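Local coordinates for OTU domain-containing protein wMelOTU (Wolbachia pipientis wMel, PDB 6W9O) that probably removes ubiquitin from substrate proteins, acting as an OTU-family cysteine protease and bacterial effector, at residues R59-L62 against E63-G67; R76-C79 against R80-A83. All blocks are in the same frame, centred on the assembly; numbering follows the deposited sequence.

Contact 1: R59-L62 against E63-G67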
ATOM      1  N   ARG A  59       0.513  -6.190  -1.485  1.00 12.17           N
ATOM      2  CA  ARG A  59       0.118  -7.618  -1.515  1.00 12.63           C
ATOM      3  C   ARG A  59       1.065  -8.471  -0.690  1.00 14.92           C
ATOM      4  O   ARG A  59       0.609  -9.399   0.007  1.00 13.80           O
ATOM      5  CB  ARG A  59       0.188  -8.107  -2.992  1.00 16.91           C
ATOM      6  CG  ARG A  59       0.237  -9.632  -3.175  1.00 18.33           C
ATOM      7  CD  ARG A  59       0.438  -9.986  -4.618  1.00 17.83           C
ATOM      8  NE  ARG A  59       1.859 -10.016  -4.951  1.00 18.43           N
ATOM      9  CZ  ARG A  59       2.706 -11.009  -4.656  1.00 21.59           C
ATOM     10  NH1 ARG A  59       2.320 -12.070  -3.937  1.00 20.44           N
ATOM     11  NH2 ARG A  59       3.963 -10.936  -5.094  1.00 22.19           N
ATOM     12  N   GLN A  60       2.388  -8.260  -0.845  1.00 15.02           N
ATOM     13  CA  GLN A  60       3.319  -9.160  -0.170  1.00 13.67           C
ATOM     14  C   GLN A  60       3.247  -8.969   1.325  1.00 12.94           C
ATOM     15  O   GLN A  60       3.313  -9.958   2.086  1.00 13.45           O
ATOM     16  CB  GLN A  60       4.738  -8.935  -0.677  1.00 13.21           C
ATOM     17  CG  GLN A  60       4.945  -9.459  -2.128  1.00 13.98           C
ATOM     18  CD  GLN A  60       6.366  -9.237  -2.541  1.00 16.50           C
ATOM     19  OE1 GLN A  60       7.292  -9.724  -1.886  1.00 18.82           O
ATOM     20  NE2 GLN A  60       6.579  -8.455  -3.615  1.00 16.73           N
ATOM     21  N   SER A  61       3.164  -7.724   1.793  1.00 12.70           N
ATOM     22  CA  SER A  61       3.114  -7.521   3.243  1.00 11.50           C
ATOM     23  C   SER A  61       1.780  -8.007   3.792  1.00 13.10           C
ATOM     24  O   SER A  61       1.730  -8.658   4.861  1.00 12.99           O
ATOM     25  CB  SER A  61       3.369  -6.023   3.531  1.00 12.59           C
ATOM     26  OG  SER A  61       3.133  -5.744   4.920  1.00 12.62           O
ATOM     27  N   LEU A  62       0.684  -7.795   3.039  1.00 13.95           N
ATOM     28  CA  LEU A  62      -0.626  -8.308   3.462  1.00 12.93           C
ATOM     29  C   LEU A  62      -0.590  -9.814   3.630  1.00 12.58           C
ATOM     30  O   LEU A  62      -1.104 -10.358   4.624  1.00 14.36           O
ATOM     31  CB  LEU A  62      -1.699  -7.918   2.435  1.00 13.86           C
ATOM     32  CG  LEU A  62      -3.134  -8.347   2.790  1.00 14.25           C
ATOM     33  CD1 LEU A  62      -3.639  -7.509   3.954  1.00 16.88           C
ATOM     34  CD2 LEU A  62      -4.034  -8.241   1.549  1.00 19.04           C
ATOM     35  N   GLU A  63       0.009 -10.527   2.672  1.00 12.92           N
ATOM     36  CA  GLU A  63      -0.008 -11.980   2.760  1.00 13.00           C
ATOM     37  C   GLU A  63       0.805 -12.432   3.972  1.00 14.03           C
ATOM     38  O   GLU A  63       0.403 -13.347   4.714  1.00 14.47           O
ATOM     39  CB  GLU A  63       0.555 -12.608   1.478  1.00 14.70           C
ATOM     40  CG  GLU A  63       0.513 -14.155   1.624  1.00 15.24           C
ATOM     41  CD  GLU A  63       0.983 -14.930   0.409  1.00 18.40           C
ATOM     42  OE1 GLU A  63       1.182 -14.293  -0.682  1.00 20.12           O
ATOM     43  OE2 GLU A  63       1.116 -16.150   0.486  1.00 20.11           O
ATOM     44  N   GLN A  64       1.964 -11.813   4.188  1.00 14.41           N
ATOM     45  CA  GLN A  64       2.787 -12.289   5.291  1.00 14.24           C
ATOM     46  C   GLN A  64       2.138 -11.986   6.632  1.00 14.43           C
ATOM     47  O   GLN A  64       2.210 -12.799   7.569  1.00 14.77           O
ATOM     48  CB  GLN A  64       4.151 -11.593   5.186  1.00 15.40           C
ATOM     49  CG  GLN A  64       5.153 -12.187   6.108  1.00 20.72           C
ATOM     50  CD  GLN A  64       6.560 -11.657   5.801  1.00 19.80           C
ATOM     51  OE1 GLN A  64       6.902 -10.653   6.318  1.00 19.77           O
ATOM     52  NE2 GLN A  64       7.340 -12.374   5.010  1.00 23.82           N
ATOM     53  N   GLN A  65       1.525 -10.812   6.771  1.00 14.77           N
ATOM     54  CA  GLN A  65       0.956 -10.361   8.044  1.00 12.57           C
ATOM     55  C   GLN A  65      -0.341 -11.080   8.354  1.00 15.40           C
ATOM     56  O   GLN A  65      -0.577 -11.471   9.514  1.00 16.77           O
ATOM     57  CB  GLN A  65       0.651  -8.846   7.985  1.00 13.88           C
ATOM     58  CG  GLN A  65       1.908  -7.975   7.960  1.00 14.62           C
ATOM     59  CD  GLN A  65       2.674  -8.084   9.276  1.00 17.42           C
ATOM     60  OE1 GLN A  65       3.433  -9.039   9.484  1.00 19.01           O
ATOM     61  NE2 GLN A  65       2.441  -7.161  10.203  1.00 15.57           N
ATOM     62  N   THR A  66      -1.240 -11.237   7.343  1.00 15.90           N
ATOM     63  CA  THR A  66      -2.589 -11.764   7.627  1.00 18.54           C
ATOM     64  C   THR A  66      -2.900 -13.102   6.976  1.00 17.63           C
ATOM     65  O   THR A  66      -3.927 -13.728   7.313  1.00 19.71           O
ATOM     66  CB  THR A  66      -3.673 -10.783   7.159  1.00 19.33           C
ATOM     67  OG1 THR A  66      -3.745 -10.808   5.710  1.00 18.71           O
ATOM     68  CG2 THR A  66      -3.394  -9.366   7.625  1.00 21.90           C
ATOM     69  N   GLY A  67      -2.049 -13.577   6.069  1.00 15.74           N
ATOM     70  CA  GLY A  67      -2.321 -14.766   5.329  1.00 17.74           C
ATOM     71  C   GLY A  67      -3.224 -14.553   4.133  1.00 19.05           C
ATOM     72  O   GLY A  67      -3.401 -15.486   3.343  1.00 21.00           O
TER
HETATM   73  O   HOH W   1      -0.215 -12.658  -2.385  1.00 20.23           O
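Arg59 and Glu63 lie one turn apart on helix 53-66, near the C-terminal end of the helix that, in OTU cysteine proteases, characteristically starts at the nucleophilic cysteine. The two side chains run alongside one another in the same direction, but they stop short of a salt bridge: Arg59 NH1 and Glu63 OE1 are 4.1 Å apart, and the guanidinium and carboxylate planes are turned 57° against each other. A water closes the gap, lying at the guanidinium edge in its plane, 3.0 Å from Arg59 NH1, and donating to Glu63 OE1 at 2.7 Å. The Arg59 chain bends at chi3 (87°), which lays one guanidinium face, near its rim, against Gln60 CG, while its NE is held by Asp56; Glu63 sends OE2 to Gln69. On the inner side, Ser61 OG takes the backbone N of His183, and Gln65 packs its CG 3.2 Å from Ser61 O before bonding Thr181 and Lys200, tying the helix to strand 181-188 and the loop beyond 191-197. Leu62 lies against Val182, and its CD1 comes 3.7 Å from Thr66 OG1; the same hydroxyl oxygen also pairs with Glu68 N. Gly67, with positive phi, is the first residue to leave the helix. Leu62 O receives Thr66 N and Thr66 OG1 from opposite faces of its carbonyl plane, each at 2.9 Å, the hydroxyl standing 38° out of that plane.

Contact 2: R76-C79 against R80-A83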
ATOM      1  N   ARG A  76      -5.891  -3.696  -7.861  1.00 15.33           N
ATOM      2  CA  ARG A  76      -6.349  -2.629  -8.766  1.00 15.56           C
ATOM      3  C   ARG A  76      -7.850  -2.724  -8.971  1.00 17.44           C
ATOM      4  O   ARG A  76      -8.555  -1.712  -8.960  1.00 16.08           O
ATOM      5  CB  ARG A  76      -5.627  -2.712 -10.122  1.00 15.94           C
ATOM      6  CG  ARG A  76      -4.145  -2.319 -10.053  1.00 14.86           C
ATOM      7  CD  ARG A  76      -3.536  -2.457 -11.448  1.00 18.28           C
ATOM      8  NE  ARG A  76      -2.132  -1.996 -11.480  1.00 17.04           N
ATOM      9  CZ  ARG A  76      -1.770  -0.711 -11.591  1.00 17.57           C
ATOM     10  NH1 ARG A  76      -2.683   0.282 -11.658  1.00 16.05           N
ATOM     11  NH2 ARG A  76      -0.466  -0.421 -11.625  1.00 16.16           N
ATOM     12  N   ASN A  77      -8.385  -3.953  -9.129  1.00 16.77           N
ATOM     13  CA  ASN A  77      -9.834  -4.090  -9.314  1.00 15.48           C
ATOM     14  C   ASN A  77     -10.623  -3.620  -8.083  1.00 15.30           C
ATOM     15  O   ASN A  77     -11.727  -3.078  -8.231  1.00 18.17           O
ATOM     16  CB  ASN A  77     -10.172  -5.543  -9.607  1.00 19.77           C
ATOM     17  CG  ASN A  77     -11.559  -5.665 -10.137  1.00 29.34           C
ATOM     18  OD1 ASN A  77     -11.847  -5.206 -11.271  1.00 34.04           O
ATOM     19  ND2 ASN A  77     -12.452  -6.285  -9.343  1.00 34.07           N
ATOM     20  N   ASP A  78     -10.068  -3.811  -6.885  1.00 16.06           N
ATOM     21  CA  ASP A  78     -10.719  -3.312  -5.663  1.00 15.86           C
ATOM     22  C   ASP A  78     -10.819  -1.787  -5.707  1.00 16.88           C
ATOM     23  O   ASP A  78     -11.810  -1.196  -5.253  1.00 18.91           O
ATOM     24  CB  ASP A  78      -9.869  -3.662  -4.428  1.00 15.18           C
ATOM     25  CG  ASP A  78      -9.817  -5.187  -4.095  1.00 17.51           C
ATOM     26  OD1 ASP A  78     -10.755  -5.941  -4.468  1.00 21.69           O
ATOM     27  OD2 ASP A  78      -8.802  -5.554  -3.452  1.00 18.18           O
ATOM     28  N   CYS A  79      -9.834  -1.147  -6.338  1.00 14.33           N
ATOM     29  CA  CYS A  79      -9.876   0.313  -6.419  1.00 15.66           C
ATOM     30  C   CYS A  79     -10.861   0.748  -7.483  1.00 16.25           C
ATOM     31  O   CYS A  79     -11.617   1.710  -7.288  1.00 15.92           O
ATOM     32  CB  CYS A  79      -8.461   0.840  -6.724  1.00 15.38           C
ATOM     33  SG  CYS A  79      -7.321   0.547  -5.305  1.00 15.56           S
ATOM     34  N   ARG A  80     -10.911   0.017  -8.612  1.00 14.88           N
ATOM     35  CA  ARG A  80     -11.946   0.278  -9.603  1.00 15.36           C
ATOM     36  C   ARG A  80     -13.328   0.157  -8.984  1.00 18.35           C
ATOM     37  O   ARG A  80     -14.208   0.987  -9.226  1.00 20.04           O
ATOM     38  CB  ARG A  80     -11.821  -0.735 -10.755  1.00 18.27           C
ATOM     39  CG  ARG A  80     -12.922  -0.645 -11.758  1.00 23.79           C
ATOM     40  CD  ARG A  80     -12.701  -1.686 -12.843  1.00 24.78           C
ATOM     41  NE  ARG A  80     -13.871  -1.824 -13.688  1.00 43.89           N
ATOM     42  CZ  ARG A  80     -13.964  -1.279 -14.904  1.00 60.20           C
ATOM     43  NH1 ARG A  80     -12.938  -0.574 -15.405  1.00 58.24           N
ATOM     44  NH2 ARG A  80     -15.072  -1.446 -15.630  1.00 59.83           N
ATOM     45  N   GLU A  81     -13.551  -0.922  -8.234  1.00 17.95           N
ATOM     46  CA  GLU A  81     -14.872  -1.126  -7.649  1.00 18.99           C
ATOM     47  C   GLU A  81     -15.204  -0.021  -6.651  1.00 19.34           C
ATOM     48  O   GLU A  81     -16.333   0.466  -6.616  1.00 21.78           O
ATOM     49  CB  GLU A  81     -14.878  -2.494  -6.948  1.00 21.57           C
ATOM     50  CG  GLU A  81     -14.873  -3.624  -7.965  1.00 26.81           C
ATOM     51  CD  GLU A  81     -15.059  -4.998  -7.333  1.00 39.55           C
ATOM     52  OE1 GLU A  81     -14.841  -5.154  -6.113  1.00 34.69           O
ATOM     53  OE2 GLU A  81     -15.399  -5.927  -8.104  1.00 44.14           O
ATOM     54  N   PHE A  82     -14.231   0.374  -5.827  1.00 19.20           N
ATOM     55  CA  PHE A  82     -14.466   1.489  -4.921  1.00 17.52           C
ATOM     56  C   PHE A  82     -14.964   2.720  -5.675  1.00 17.38           C
ATOM     57  O   PHE A  82     -15.931   3.380  -5.259  1.00 18.68           O
ATOM     58  CB  PHE A  82     -13.169   1.773  -4.154  1.00 16.55           C
ATOM     59  CG  PHE A  82     -13.294   2.881  -3.155  1.00 15.71           C
ATOM     60  CD1 PHE A  82     -13.500   2.599  -1.815  1.00 17.22           C
ATOM     61  CD2 PHE A  82     -13.158   4.222  -3.568  1.00 18.02           C
ATOM     62  CE1 PHE A  82     -13.610   3.633  -0.859  1.00 19.00           C
ATOM     63  CE2 PHE A  82     -13.222   5.247  -2.638  1.00 17.08           C
ATOM     64  CZ  PHE A  82     -13.468   4.975  -1.275  1.00 17.77           C
ATOM     65  N   ALA A  83     -14.319   3.043  -6.801  1.00 16.28           N
ATOM     66  CA  ALA A  83     -14.708   4.221  -7.578  1.00 16.94           C
ATOM     67  C   ALA A  83     -16.066   4.074  -8.244  1.00 18.87           C
ATOM     68  O   ALA A  83     -16.762   5.079  -8.431  1.00 22.18           O
ATOM     69  CB  ALA A  83     -13.656   4.507  -8.647  1.00 18.14           C
TER
HETATM   70  O   HOH W   2     -12.226  -6.545  -6.562  1.00 29.53           O
HETATM   71  O   HOH W   3     -15.442  -6.290 -10.552  1.00 62.21           O
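Asn77 and Glu81, one turn apart on helix 72-84, meet through a weak hydrogen bond, Asn77 ND2 to Glu81 OE2 at 3.2 Å with an N-H...O angle of only 122°. Two waters back up this weak bond. One accepts from Asn77 ND2 at 2.8 Å and donates to Asp78 OD1 at 2.6 Å, with a weak further bond to Glu81 OE1; the other joins Asn77 ND2 to Glu81 OE2, which it approaches to 2.5 Å. The amide and carboxylate planes are 61° apart. Asn77 CG stands anti to the backbone N (chi1 -166°), which carries the amide over toward the next turn, where OD1 lies 3.9 Å from Arg80 CD. Asp78 OD1 and Glu81 OE1 come within 4.5 Å of each other, and this like-charge pair is probably eased by Lys136, which forms a salt bridge with Asp78; Tyr137 bonds the other Asp78 oxygen. The Arg76 guanidinium is bonded to Ile117 O, Arg122 O and Ser52 OG. Backbone N-H groups of residues 80-83 all find carbonyls four residues back. The whole is an amphipathic helix of the OTU fold, with a hydrated polar stripe on one side and Cys79 and Phe82 packed on helix 126-137.

Contact 1 and contact 2 sit on consecutive helices, 53-66 and 72-84, with centres 19 Å apart and no touch between them. Both are partly buried, but the surroundings differ. Residues 59-67 lie against the beta sheet, where side-chain bonds to the backbone of strands 181-188 and 191-197 fix the polar groups, and they include the helix end. Residues 76-83 lie in mid-helix, among the helices 105-116 and 126-137, so their buried side is hydrophobic apart from a few charged anchors. In both, water bridges an i to i+4 polar pair: one water between opposite charges in contact 1, two between an amide and a carboxylate in contact 2.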